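Local coordinates for SalCYP truncation (Salinispora tropica, PDB 7ABB), which is a mostly helical protein of the cytochrome P450 family that holds a heme c, at residues V11-F16 with G33-S38; N89-R94 with W213-T218; V139-M144 with A152-L157. One frame throughout, in Å; residues are numbered along the deposited sequence.

In the fold
Contact 1 comes first along the chain and closes before the others open; contact 3 is nested inside the long loop that contact 2 closes. Contact 1 belongs to the beta region, where the N-terminal segment meets strand 34-37 at the edge of the five-strand sheet. Contact 2 sets helix 86-95 against the hairpin of strands 214-215 and 218-219, and contact 3 joins helices 130-147 and 154-165. The centres of contacts 2 and 3 lie about 27 Å apart, the centre of contact 1 is about 37 Å from each, and contacts 1 and 3 fall on opposite sides of the chain's centre. The helices of contacts 2 and 3 each bring a residue to heme c, R92 and L143.

Contact 1: V11-F16 with G33-S38; sequences VEFDFF and GAFHSS
V11 lies beside S37 in a single beta bridge: its N donates to H36 O (2.9 Å) and its O accepts from S38 N. The second of these bonds comes in from above the carbonyl plane of V11. Next along, S37 OG donates to F13 O over 2.7 Å, lying in the carbonyl plane on a lone pair. That hydroxyl gets there because it is trans to the S37 backbone N (chi1 179°), which swings it toward the incoming chain. S38 OG in turn donates to E12 OE1 at 3.0 Å, meeting the carboxylate on its anti side and well out of its plane.

Beside these polar bonds two rings meet. F35 drives its CE1-CZ edge into one face of F13, a T-shaped pair with centroids 5.1 Å apart and planes at 89°. V11 CG2 rests 3.8 Å from F35 CD1 and adds to the same apolar patch. Helix 19-29 closes that patch, with V25 touching both rings and Y22 forming an edge-to-face pair with F13. S37 OG also takes a bond from R39 N, and the far side of strand 34-37 pairs with F43 and V45.

The chemistry is therefore two-layered: backbone and serine hydroxyls tie the N-terminal segment to the sheet's outer edge, while crossed aromatic rings seal it onto the helix.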
loop_
_atom_site.group_PDB
_atom_site.type_symbol
_atom_site.label_atom_id
_atom_site.label_comp_id
_atom_site.label_asym_id
_atom_site.label_seq_id
_atom_site.Cartn_x
_atom_site.Cartn_y
_atom_site.Cartn_z
ATOM N N VAL A 11 6.857 -26.236 7.972
ATOM C CA VAL A 11 5.407 -26.331 7.961
ATOM C C VAL A 11 4.912 -26.117 6.539
ATOM O O VAL A 11 5.548 -25.431 5.732
ATOM C CB VAL A 11 4.756 -25.324 8.928
ATOM C CG1 VAL A 11 5.006 -25.747 10.363
ATOM C CG2 VAL A 11 5.279 -23.924 8.683
ATOM N N GLU A 12 3.765 -26.721 6.231
ATOM C CA GLU A 12 3.148 -26.556 4.917
ATOM C C GLU A 12 2.325 -25.275 4.967
ATOM O O GLU A 12 1.121 -25.287 5.197
ATOM C CB GLU A 12 2.296 -27.771 4.567
ATOM C CG GLU A 12 1.841 -27.842 3.107
ATOM C CD GLU A 12 2.958 -28.222 2.150
ATOM O OE1 GLU A 12 3.996 -28.739 2.613
ATOM O OE2 GLU A 12 2.795 -28.005 0.929
ATOM N N PHE A 13 3.003 -24.147 4.762
ATOM C CA PHE A 13 2.405 -22.822 4.912
ATOM C C PHE A 13 2.256 -22.139 3.563
ATOM O O PHE A 13 3.225 -22.024 2.806
ATOM C CB PHE A 13 3.254 -21.946 5.835
ATOM C CG PHE A 13 2.763 -20.522 5.961
ATOM C CD1 PHE A 13 1.648 -20.226 6.712
ATOM C CD2 PHE A 13 3.444 -19.482 5.344
ATOM C CE1 PHE A 13 1.210 -18.927 6.839
ATOM C CE2 PHE A 13 3.027 -18.173 5.488
ATOM C CZ PHE A 13 1.893 -17.897 6.223
ATOM N N ASP A 14 1.048 -21.652 3.291
ATOM C CA ASP A 14 0.724 -20.934 2.065
ATOM C C ASP A 14 0.907 -19.438 2.305
ATOM O O ASP A 14 0.273 -18.874 3.200
ATOM C CB ASP A 14 -0.721 -21.258 1.676
ATOM C CG ASP A 14 -1.193 -20.538 0.415
ATOM O OD1 ASP A 14 -0.560 -19.563 -0.035
ATOM O OD2 ASP A 14 -2.235 -20.966 -0.123
ATOM N N PHE A 15 1.775 -18.792 1.521
ATOM C CA PHE A 15 2.046 -17.386 1.808
ATOM C C PHE A 15 0.879 -16.464 1.451
ATOM O O PHE A 15 0.927 -15.280 1.802
ATOM C CB PHE A 15 3.321 -16.909 1.107
ATOM C CG PHE A 15 3.311 -17.085 -0.384
ATOM C CD1 PHE A 15 2.473 -16.333 -1.181
ATOM C CD2 PHE A 15 4.170 -17.982 -0.988
ATOM C CE1 PHE A 15 2.466 -16.489 -2.553
ATOM C CE2 PHE A 15 4.170 -18.140 -2.362
ATOM C CZ PHE A 15 3.316 -17.392 -3.142
ATOM N N PHE A 16 -0.147 -16.961 0.778
ATOM C CA PHE A 16 -1.376 -16.173 0.577
ATOM C C PHE A 16 -2.214 -16.047 1.834
ATOM O O PHE A 16 -3.334 -15.532 1.800
ATOM C CB PHE A 16 -2.209 -16.804 -0.536
ATOM C CG PHE A 16 -1.645 -16.583 -1.905
ATOM C CD1 PHE A 16 -1.601 -15.311 -2.447
ATOM C CD2 PHE A 16 -1.164 -17.646 -2.657
ATOM C CE1 PHE A 16 -1.082 -15.095 -3.715
ATOM C CE2 PHE A 16 -0.643 -17.436 -3.928
ATOM C CZ PHE A 16 -0.604 -16.159 -4.455
ATOM N N GLY A 33 13.865 -16.369 15.047
ATOM C CA GLY A 33 13.367 -15.265 14.247
ATOM C C GLY A 33 12.756 -15.647 12.925
ATOM O O GLY A 33 12.579 -14.765 12.076
ATOM N N ALA A 34 12.413 -16.916 12.711
ATOM C CA ALA A 34 11.835 -17.310 11.437
ATOM C C ALA A 34 11.165 -18.668 11.546
ATOM O O ALA A 34 11.406 -19.437 12.486
ATOM C CB ALA A 34 12.896 -17.351 10.340
ATOM N N PHE A 35 10.292 -18.949 10.574
ATOM C CA PHE A 35 9.848 -20.307 10.318
ATOM C C PHE A 35 10.027 -20.609 8.843
ATOM O O PHE A 35 10.183 -19.707 8.015
ATOM C CB PHE A 35 8.399 -20.565 10.779
ATOM C CG PHE A 35 7.325 -19.824 10.012
ATOM C CD1 PHE A 35 6.753 -20.382 8.877
ATOM C CD2 PHE A 35 6.818 -18.633 10.494
ATOM C CE1 PHE A 35 5.732 -19.728 8.202
ATOM C CE2 PHE A 35 5.791 -17.966 9.827
ATOM C CZ PHE A 35 5.241 -18.526 8.682
ATOM N N HIS A 36 10.063 -21.899 8.537
ATOM C CA HIS A 36 10.324 -22.393 7.193
ATOM C C HIS A 36 9.084 -23.094 6.658
ATOM O O HIS A 36 8.468 -23.915 7.357
ATOM C CB HIS A 36 11.510 -23.357 7.163
ATOM C CG HIS A 36 11.906 -23.761 5.781
ATOM N ND1 HIS A 36 11.552 -24.971 5.218
ATOM C CD2 HIS A 36 12.579 -23.081 4.819
ATOM C CE1 HIS A 36 12.028 -25.031 3.983
ATOM N NE2 HIS A 36 12.650 -23.897 3.719
ATOM N N SER A 37 8.723 -22.774 5.425
ATOM C CA SER A 37 7.616 -23.422 4.746
ATOM C C SER A 37 8.136 -24.392 3.699
ATOM O O SER A 37 8.991 -24.037 2.876
ATOM C CB SER A 37 6.706 -22.408 4.068
ATOM O OG SER A 37 5.657 -23.105 3.397
ATOM N N SER A 38 7.587 -25.601 3.709
ATOM C CA SER A 38 7.920 -26.613 2.721
ATOM C C SER A 38 7.008 -26.559 1.511
ATOM O O SER A 38 7.149 -27.378 0.602
ATOM C CB SER A 38 7.842 -28.000 3.359
ATOM O OG SER A 38 6.589 -28.174 4.003
#

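Contact 2: N89-R94 with W213-T218; sequences NEWRRR and WEIDGT. With HEC (heme c), chain B.
E90 and I215 bring the two backbones nearest, CA to CA 6.5 Å, where helix 86-95 faces the start of a tight hairpin that turns through a type I' beta turn from I215 to T218. E90 stretches its extended chain past I215 to the turn, where OE2 accepts from D216 N (2.8 Å, 158° at the hydrogen) on its syn side. OE1 accepts a hydrogen bond from a water, which itself accepts from G217 N, so one carboxylate grips two turn amides, one of them indirectly. OE1 also lies close to E214 O, acceptor against acceptor; R94, whose NH2 forms a salt bridge with OE1 at 3.5 Å, probably offsets some of that cost.

R94 does more with its aliphatic part. Its CB sits 3.4 Å from the centroid of the six-membered ring of W213, only 3° off the ring normal, a close CH-pi contact, and its chain then bends at chi2 (-109°) to bring the guanidinium over E214 N. That nitrogen is buried with no partner in the model. Nearby, I215 CD1 stands over the five-membered ring of W91, 4.0 Å from its centroid, while W91 CZ3 meets the edge of W213.

Another side of the helix faces heme c: R92 NH1 donates to heme c O1D (2.6 Å) and to Q341 O, and R286 also binds heme c. An arginine holding a heme propionate is familiar from the C-helix of cytochromes P450, to which helix 86-95 probably corresponds.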
loop_
_atom_site.group_PDB
_atom_site.type_symbol
_atom_site.label_atom_id
_atom_site.label_comp_id
_atom_site.label_asym_id
_atom_site.label_seq_id
_atom_site.Cartn_x
_atom_site.Cartn_y
_atom_site.Cartn_z
ATOM N N ASN A 89 18.891 3.709 -7.383
ATOM C CA ASN A 89 18.998 4.974 -6.670
ATOM C C ASN A 89 18.775 6.153 -7.618
ATOM O O ASN A 89 18.149 7.152 -7.239
ATOM C CB ASN A 89 20.350 5.052 -5.965
ATOM C CG ASN A 89 20.576 3.859 -5.028
ATOM O OD1 ASN A 89 19.635 3.347 -4.403
ATOM N ND2 ASN A 89 21.817 3.402 -4.947
ATOM N N GLU A 90 19.208 6.030 -8.874
ATOM C CA GLU A 90 19.002 7.121 -9.823
ATOM C C GLU A 90 17.530 7.264 -10.168
ATOM O O GLU A 90 17.027 8.386 -10.272
ATOM C CB GLU A 90 19.820 6.906 -11.096
ATOM C CG GLU A 90 20.020 8.173 -11.922
ATOM C CD GLU A 90 20.936 7.959 -13.118
ATOM O OE1 GLU A 90 21.025 8.881 -13.958
ATOM O OE2 GLU A 90 21.554 6.877 -13.230
ATOM N N TRP A 91 16.825 6.149 -10.359
ATOM C CA TRP A 91 15.384 6.233 -10.591
ATOM C C TRP A 91 14.691 6.926 -9.429
ATOM O O TRP A 91 13.837 7.798 -9.632
ATOM C CB TRP A 91 14.783 4.843 -10.773
ATOM C CG TRP A 91 14.901 4.326 -12.147
ATOM C CD1 TRP A 91 15.773 3.384 -12.592
ATOM C CD2 TRP A 91 14.107 4.705 -13.273
ATOM N NE1 TRP A 91 15.570 3.151 -13.925
ATOM C CE2 TRP A 91 14.556 3.952 -14.371
ATOM C CE3 TRP A 91 13.061 5.607 -13.455
ATOM C CZ2 TRP A 91 13.999 4.070 -15.635
ATOM C CZ3 TRP A 91 12.514 5.728 -14.712
ATOM C CH2 TRP A 91 12.983 4.963 -15.788
ATOM N N ARG A 92 15.036 6.547 -8.202
ATOM C CA ARG A 92 14.385 7.161 -7.050
ATOM C C ARG A 92 14.701 8.655 -6.981
ATOM O O ARG A 92 13.826 9.458 -6.639
ATOM C CB ARG A 92 14.777 6.444 -5.757
ATOM C CG ARG A 92 14.159 5.042 -5.627
ATOM C CD ARG A 92 12.638 5.059 -5.554
ATOM N NE ARG A 92 12.149 5.763 -4.369
ATOM C CZ ARG A 92 11.630 5.156 -3.295
ATOM N NH1 ARG A 92 11.531 3.834 -3.257
ATOM N NH2 ARG A 92 11.217 5.874 -2.255
ATOM N N ARG A 93 15.930 9.050 -7.322
ATOM C CA ARG A 93 16.270 10.474 -7.315
ATOM C C ARG A 93 15.435 11.238 -8.334
ATOM O O ARG A 93 14.974 12.351 -8.055
ATOM C CB ARG A 93 17.766 10.690 -7.586
ATOM C CG ARG A 93 18.651 10.311 -6.411
ATOM C CD ARG A 93 20.078 10.810 -6.589
ATOM N NE ARG A 93 20.748 10.154 -7.710
ATOM C CZ ARG A 93 21.856 9.421 -7.623
ATOM N NH1 ARG A 93 22.368 8.874 -8.720
ATOM N NH2 ARG A 93 22.466 9.240 -6.458
ATOM N N ARG A 94 15.265 10.677 -9.536
ATOM C CA ARG A 94 14.479 11.355 -10.564
ATOM C C ARG A 94 13.015 11.461 -10.163
ATOM O O ARG A 94 12.369 12.486 -10.425
ATOM C CB ARG A 94 14.613 10.626 -11.900
ATOM C CG ARG A 94 16.063 10.465 -12.403
ATOM C CD ARG A 94 16.352 11.309 -13.543
ATOM N NE ARG A 94 17.741 11.187 -13.999
ATOM C CZ ARG A 94 18.379 12.138 -14.665
ATOM N NH1 ARG A 94 17.760 13.276 -14.949
ATOM N NH2 ARG A 94 19.637 11.950 -15.042
ATOM N N TRP A 213 15.032 12.270 -19.179
ATOM C CA TRP A 213 15.781 11.528 -18.172
ATOM C C TRP A 213 16.822 10.623 -18.808
ATOM O O TRP A 213 16.579 9.978 -19.834
ATOM C CB TRP A 213 14.871 10.659 -17.307
ATOM C CG TRP A 213 14.003 11.412 -16.348
ATOM C CD1 TRP A 213 13.886 12.771 -16.242
ATOM C CD2 TRP A 213 13.124 10.856 -15.366
ATOM N NE1 TRP A 213 12.993 13.096 -15.260
ATOM C CE2 TRP A 213 12.485 11.944 -14.714
ATOM C CE3 TRP A 213 12.796 9.551 -14.984
ATOM C CZ2 TRP A 213 11.568 11.761 -13.681
ATOM C CZ3 TRP A 213 11.870 9.370 -13.962
ATOM C CH2 TRP A 213 11.262 10.470 -13.325
ATOM N N GLU A 214 17.973 10.560 -18.156
ATOM C CA GLU A 214 18.989 9.553 -18.419
ATOM C C GLU A 214 19.181 8.739 -17.149
ATOM O O GLU A 214 19.028 9.248 -16.033
ATOM C CB GLU A 214 20.315 10.164 -18.851
ATOM C CG GLU A 214 20.340 10.534 -20.333
ATOM C CD GLU A 214 21.691 11.034 -20.801
ATOM O OE1 GLU A 214 21.804 11.406 -21.985
ATOM O OE2 GLU A 214 22.639 11.044 -19.989
ATOM N N ILE A 215 19.469 7.459 -17.336
ATOM C CA ILE A 215 19.799 6.561 -16.242
ATOM C C ILE A 215 21.077 5.852 -16.649
ATOM O O ILE A 215 21.125 5.219 -17.710
ATOM C CB ILE A 215 18.684 5.546 -15.958
ATOM C CG1 ILE A 215 17.398 6.252 -15.529
ATOM C CG2 ILE A 215 19.120 4.548 -14.899
ATOM C CD1 ILE A 215 17.420 6.883 -14.136
ATOM N N ASP A 216 22.111 5.972 -15.822
ATOM C CA ASP A 216 23.399 5.345 -16.110
ATOM C C ASP A 216 23.977 5.866 -17.427
ATOM O O ASP A 216 24.582 5.116 -18.198
ATOM C CB ASP A 216 23.261 3.820 -16.146
ATOM C CG ASP A 216 24.553 3.097 -15.815
ATOM O OD1 ASP A 216 25.552 3.754 -15.456
ATOM O OD2 ASP A 216 24.568 1.852 -15.921
ATOM N N GLY A 217 23.760 7.156 -17.697
ATOM C CA GLY A 217 24.267 7.792 -18.900
ATOM C C GLY A 217 23.545 7.442 -20.183
ATOM O O GLY A 217 24.048 7.772 -21.265
ATOM N N THR A 218 22.388 6.790 -20.099
ATOM C CA THR A 218 21.658 6.325 -21.263
ATOM C C THR A 218 20.250 6.896 -21.226
ATOM O O THR A 218 19.620 6.878 -20.162
ATOM C CB THR A 218 21.595 4.789 -21.286
ATOM O OG1 THR A 218 22.920 4.265 -21.450
ATOM C CG2 THR A 218 20.730 4.294 -22.426
HETATM FE FE HEC B . 3.861 1.680 -1.914
HETATM C CHA HEC B . 6.884 0.159 -2.541
HETATM C CHB HEC B . 3.535 -0.270 0.883
HETATM C CHC HEC B . 0.865 3.210 -1.249
HETATM C CHD HEC B . 4.019 3.341 -4.883
HETATM N NA HEC B . 4.967 0.241 -1.036
HETATM C C1A HEC B . 6.225 -0.230 -1.413
HETATM C C2A HEC B . 6.735 -1.200 -0.465
HETATM C C3A HEC B . 5.789 -1.294 0.486
HETATM C C4A HEC B . 4.694 -0.417 0.147
HETATM C CMA HEC B . 5.790 -2.196 1.734
HETATM C CAA HEC B . 8.120 -1.938 -0.521
HETATM C CBA HEC B . 8.096 -3.239 -1.314
HETATM C CGA HEC B . 9.464 -3.897 -1.259
HETATM O O1A HEC B . 9.593 -4.914 -1.979
HETATM O O2A HEC B . 10.348 -3.394 -0.517
HETATM N NB HEC B . 2.447 1.468 -0.503
HETATM C C1B HEC B . 2.516 0.639 0.601
HETATM C C2B HEC B . 1.364 0.901 1.409
HETATM C C3B HEC B . 0.644 1.880 0.831
HETATM C C4B HEC B . 1.291 2.235 -0.384
HETATM C CMB HEC B . 1.133 0.145 2.733
HETATM C CAB HEC B . -0.654 2.558 1.187
HETATM C CBB HEC B . -1.141 2.373 2.588
HETATM N NC HEC B . 2.665 2.996 -2.908
HETATM C C1C HEC B . 1.517 3.564 -2.404
HETATM C C2C HEC B . 1.067 4.590 -3.307
HETATM C C3C HEC B . 1.941 4.655 -4.338
HETATM C C4C HEC B . 2.936 3.636 -4.095
HETATM C CMC HEC B . -0.176 5.447 -3.064
HETATM C CAC HEC B . 1.953 5.529 -5.602
HETATM C CBC HEC B . 1.149 6.829 -5.628
HETATM N ND HEC B . 5.178 1.709 -3.414
HETATM C C1D HEC B . 5.029 2.494 -4.558
HETATM C C2D HEC B . 6.175 2.286 -5.385
HETATM C C3D HEC B . 7.068 1.314 -4.699
HETATM C C4D HEC B . 6.380 1.021 -3.460
HETATM C CMD HEC B . 6.411 2.946 -6.750
HETATM C CAD HEC B . 8.419 0.757 -5.181
HETATM C CBD HEC B . 9.505 1.641 -4.619
HETATM C CGD HEC B . 10.868 1.081 -4.976
HETATM O O1D HEC B . 11.871 1.816 -4.850
HETATM O O2D HEC B . 10.918 -0.098 -5.383
HETATM O O HOH W 1 22.760 9.036 -15.705
#

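Contact 3: V139-M144 with A152-L157; sequences VLENLM and ADLDHL
M144 and L140 project from helix 130-147 into the flank of helix 154-165, making an apolar helix-helix joint between consecutive helices that probably correspond to the E and F helices of the P450 fold. The larger bump is M144. Its chain runs straight out through chi2 and then turns at chi3 (77°), laying the methyl against the first turn of the second helix: CE is 3.5 Å from L154 N and 3.8 Å from L157 CD1. Beside it, D153 CB comes within 4.1 Å of M144 CE. SD rests on L154 CB at 3.9 Å, so the thioether fills the hollow between L154 and L157.

L140 fits one turn along, where L140 CD2 presses against the backbone of the second helix, 3.7 Å from L157 C and 3.9 Å from L157 CB.

In return L154 reaches back. With CG trans to its backbone N (chi1 -173°), it lies over the groove bordered by L140, E141 and M144.

Polar ends turn elsewhere. E141 makes salt bridges with R117 and R118 of helix 108-120, leaving its CB to the leucine, while D153, at the N-cap position but without a capping bond from its side chain, bonds to Y189 of helix 182-199. Y189 also touches L157, so that helix backs the joint. On another side of helix 130-147, L143 touches heme c. L154 CD1 ends 3.6 Å from E141 CB and 3.9 Å from E141 CA.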
loop_
_atom_site.group_PDB
_atom_site.type_symbol
_atom_site.label_atom_id
_atom_site.label_comp_id
_atom_site.label_asym_id
_atom_site.label_seq_id
_atom_site.Cartn_x
_atom_site.Cartn_y
_atom_site.Cartn_z
ATOM N N VAL A 139 -9.305 7.091 -4.316
ATOM C CA VAL A 139 -7.870 6.861 -4.360
ATOM C C VAL A 139 -7.362 6.889 -5.795
ATOM O O VAL A 139 -6.288 7.443 -6.074
ATOM C CB VAL A 139 -7.528 5.536 -3.654
ATOM C CG1 VAL A 139 -6.066 5.153 -3.886
ATOM C CG2 VAL A 139 -7.793 5.667 -2.163
ATOM N N LEU A 140 -8.087 6.261 -6.722
ATOM C CA LEU A 140 -7.635 6.260 -8.108
ATOM C C LEU A 140 -7.639 7.667 -8.692
ATOM O O LEU A 140 -6.715 8.035 -9.420
ATOM C CB LEU A 140 -8.497 5.320 -8.936
ATOM C CG LEU A 140 -8.169 5.251 -10.428
ATOM C CD1 LEU A 140 -6.721 4.862 -10.686
ATOM C CD2 LEU A 140 -9.141 4.280 -11.098
ATOM N N GLU A 141 -8.668 8.466 -8.401
ATOM C CA GLU A 141 -8.662 9.860 -8.850
ATOM C C GLU A 141 -7.406 10.572 -8.346
ATOM O O GLU A 141 -6.719 11.271 -9.108
ATOM C CB GLU A 141 -9.920 10.590 -8.366
ATOM C CG GLU A 141 -9.919 12.086 -8.695
ATOM C CD GLU A 141 -11.212 12.807 -8.366
ATOM O OE1 GLU A 141 -12.292 12.158 -8.323
ATOM O OE2 GLU A 141 -11.125 14.025 -8.122
ATOM N N ASN A 142 -7.095 10.405 -7.061
ATOM C CA ASN A 142 -5.915 11.037 -6.486
ATOM C C ASN A 142 -4.642 10.546 -7.171
ATOM O O ASN A 142 -3.719 11.330 -7.412
ATOM C CB ASN A 142 -5.825 10.733 -4.982
ATOM C CG ASN A 142 -6.980 11.290 -4.202
ATOM O OD1 ASN A 142 -7.534 12.340 -4.526
ATOM N ND2 ASN A 142 -7.343 10.577 -3.131
ATOM N N LEU A 143 -4.550 9.240 -7.447
ATOM C CA LEU A 143 -3.371 8.692 -8.130
ATOM C C LEU A 143 -3.209 9.325 -9.507
ATOM O O LEU A 143 -2.110 9.750 -9.890
ATOM C CB LEU A 143 -3.498 7.178 -8.283
ATOM C CG LEU A 143 -2.322 6.450 -8.945
ATOM C CD1 LEU A 143 -1.062 6.609 -8.145
ATOM C CD2 LEU A 143 -2.642 4.984 -9.154
ATOM N N MET A 144 -4.311 9.391 -10.264
ATOM C CA MET A 144 -4.288 9.980 -11.596
ATOM C C MET A 144 -3.819 11.422 -11.541
ATOM O O MET A 144 -3.052 11.863 -12.408
ATOM C CB MET A 144 -5.677 9.874 -12.213
ATOM C CG MET A 144 -6.069 8.443 -12.539
ATOM S SD MET A 144 -7.805 8.280 -12.972
ATOM C CE MET A 144 -7.735 8.909 -14.635
ATOM N N ALA A 152 -10.664 12.238 -17.206
ATOM C CA ALA A 152 -11.721 11.644 -18.013
ATOM C C ALA A 152 -11.580 10.133 -18.139
ATOM O O ALA A 152 -12.566 9.462 -18.455
ATOM C CB ALA A 152 -11.745 12.280 -19.408
ATOM N N ASP A 153 -10.390 9.575 -17.886
ATOM C CA ASP A 153 -10.157 8.143 -18.034
ATOM C C ASP A 153 -10.438 7.356 -16.759
ATOM O O ASP A 153 -10.174 6.152 -16.727
ATOM C CB ASP A 153 -8.709 7.871 -18.461
ATOM C CG ASP A 153 -8.341 8.533 -19.777
ATOM O OD1 ASP A 153 -9.238 8.785 -20.620
ATOM O OD2 ASP A 153 -7.131 8.792 -19.978
ATOM N N LEU A 154 -10.978 8.000 -15.719
ATOM C CA LEU A 154 -11.134 7.330 -14.430
ATOM C C LEU A 154 -12.007 6.083 -14.541
ATOM O O LEU A 154 -11.674 5.029 -13.990
ATOM C CB LEU A 154 -11.718 8.301 -13.406
ATOM C CG LEU A 154 -11.783 7.785 -11.958
ATOM C CD1 LEU A 154 -11.817 8.959 -11.009
ATOM C CD2 LEU A 154 -12.978 6.875 -11.712
ATOM N N ASP A 155 -13.162 6.195 -15.202
ATOM C CA ASP A 155 -14.045 5.038 -15.291
ATOM C C ASP A 155 -13.347 3.882 -15.993
ATOM O O ASP A 155 -13.489 2.724 -15.586
ATOM C CB ASP A 155 -15.344 5.413 -16.011
ATOM C CG ASP A 155 -16.230 6.351 -15.192
ATOM O OD1 ASP A 155 -16.208 6.274 -13.950
ATOM O OD2 ASP A 155 -16.957 7.166 -15.802
ATOM N N HIS A 156 -12.556 4.178 -17.028
ATOM C CA HIS A 156 -11.828 3.131 -17.732
ATOM C C HIS A 156 -10.817 2.463 -16.808
ATOM O O HIS A 156 -10.759 1.233 -16.708
ATOM C CB HIS A 156 -11.131 3.726 -18.955
ATOM C CG HIS A 156 -10.445 2.716 -19.820
ATOM N ND1 HIS A 156 -9.072 2.595 -19.881
ATOM C CD2 HIS A 156 -10.942 1.794 -20.679
ATOM C CE1 HIS A 156 -8.755 1.640 -20.738
ATOM N NE2 HIS A 156 -9.871 1.134 -21.230
ATOM N N LEU A 157 -10.022 3.268 -16.106
ATOM C CA LEU A 157 -8.996 2.717 -15.239
ATOM C C LEU A 157 -9.613 2.024 -14.034
ATOM O O LEU A 157 -9.080 1.014 -13.563
ATOM C CB LEU A 157 -8.036 3.819 -14.789
ATOM C CG LEU A 157 -7.167 4.451 -15.885
ATOM C CD1 LEU A 157 -6.229 5.436 -15.234
ATOM C CD2 LEU A 157 -6.422 3.395 -16.670
#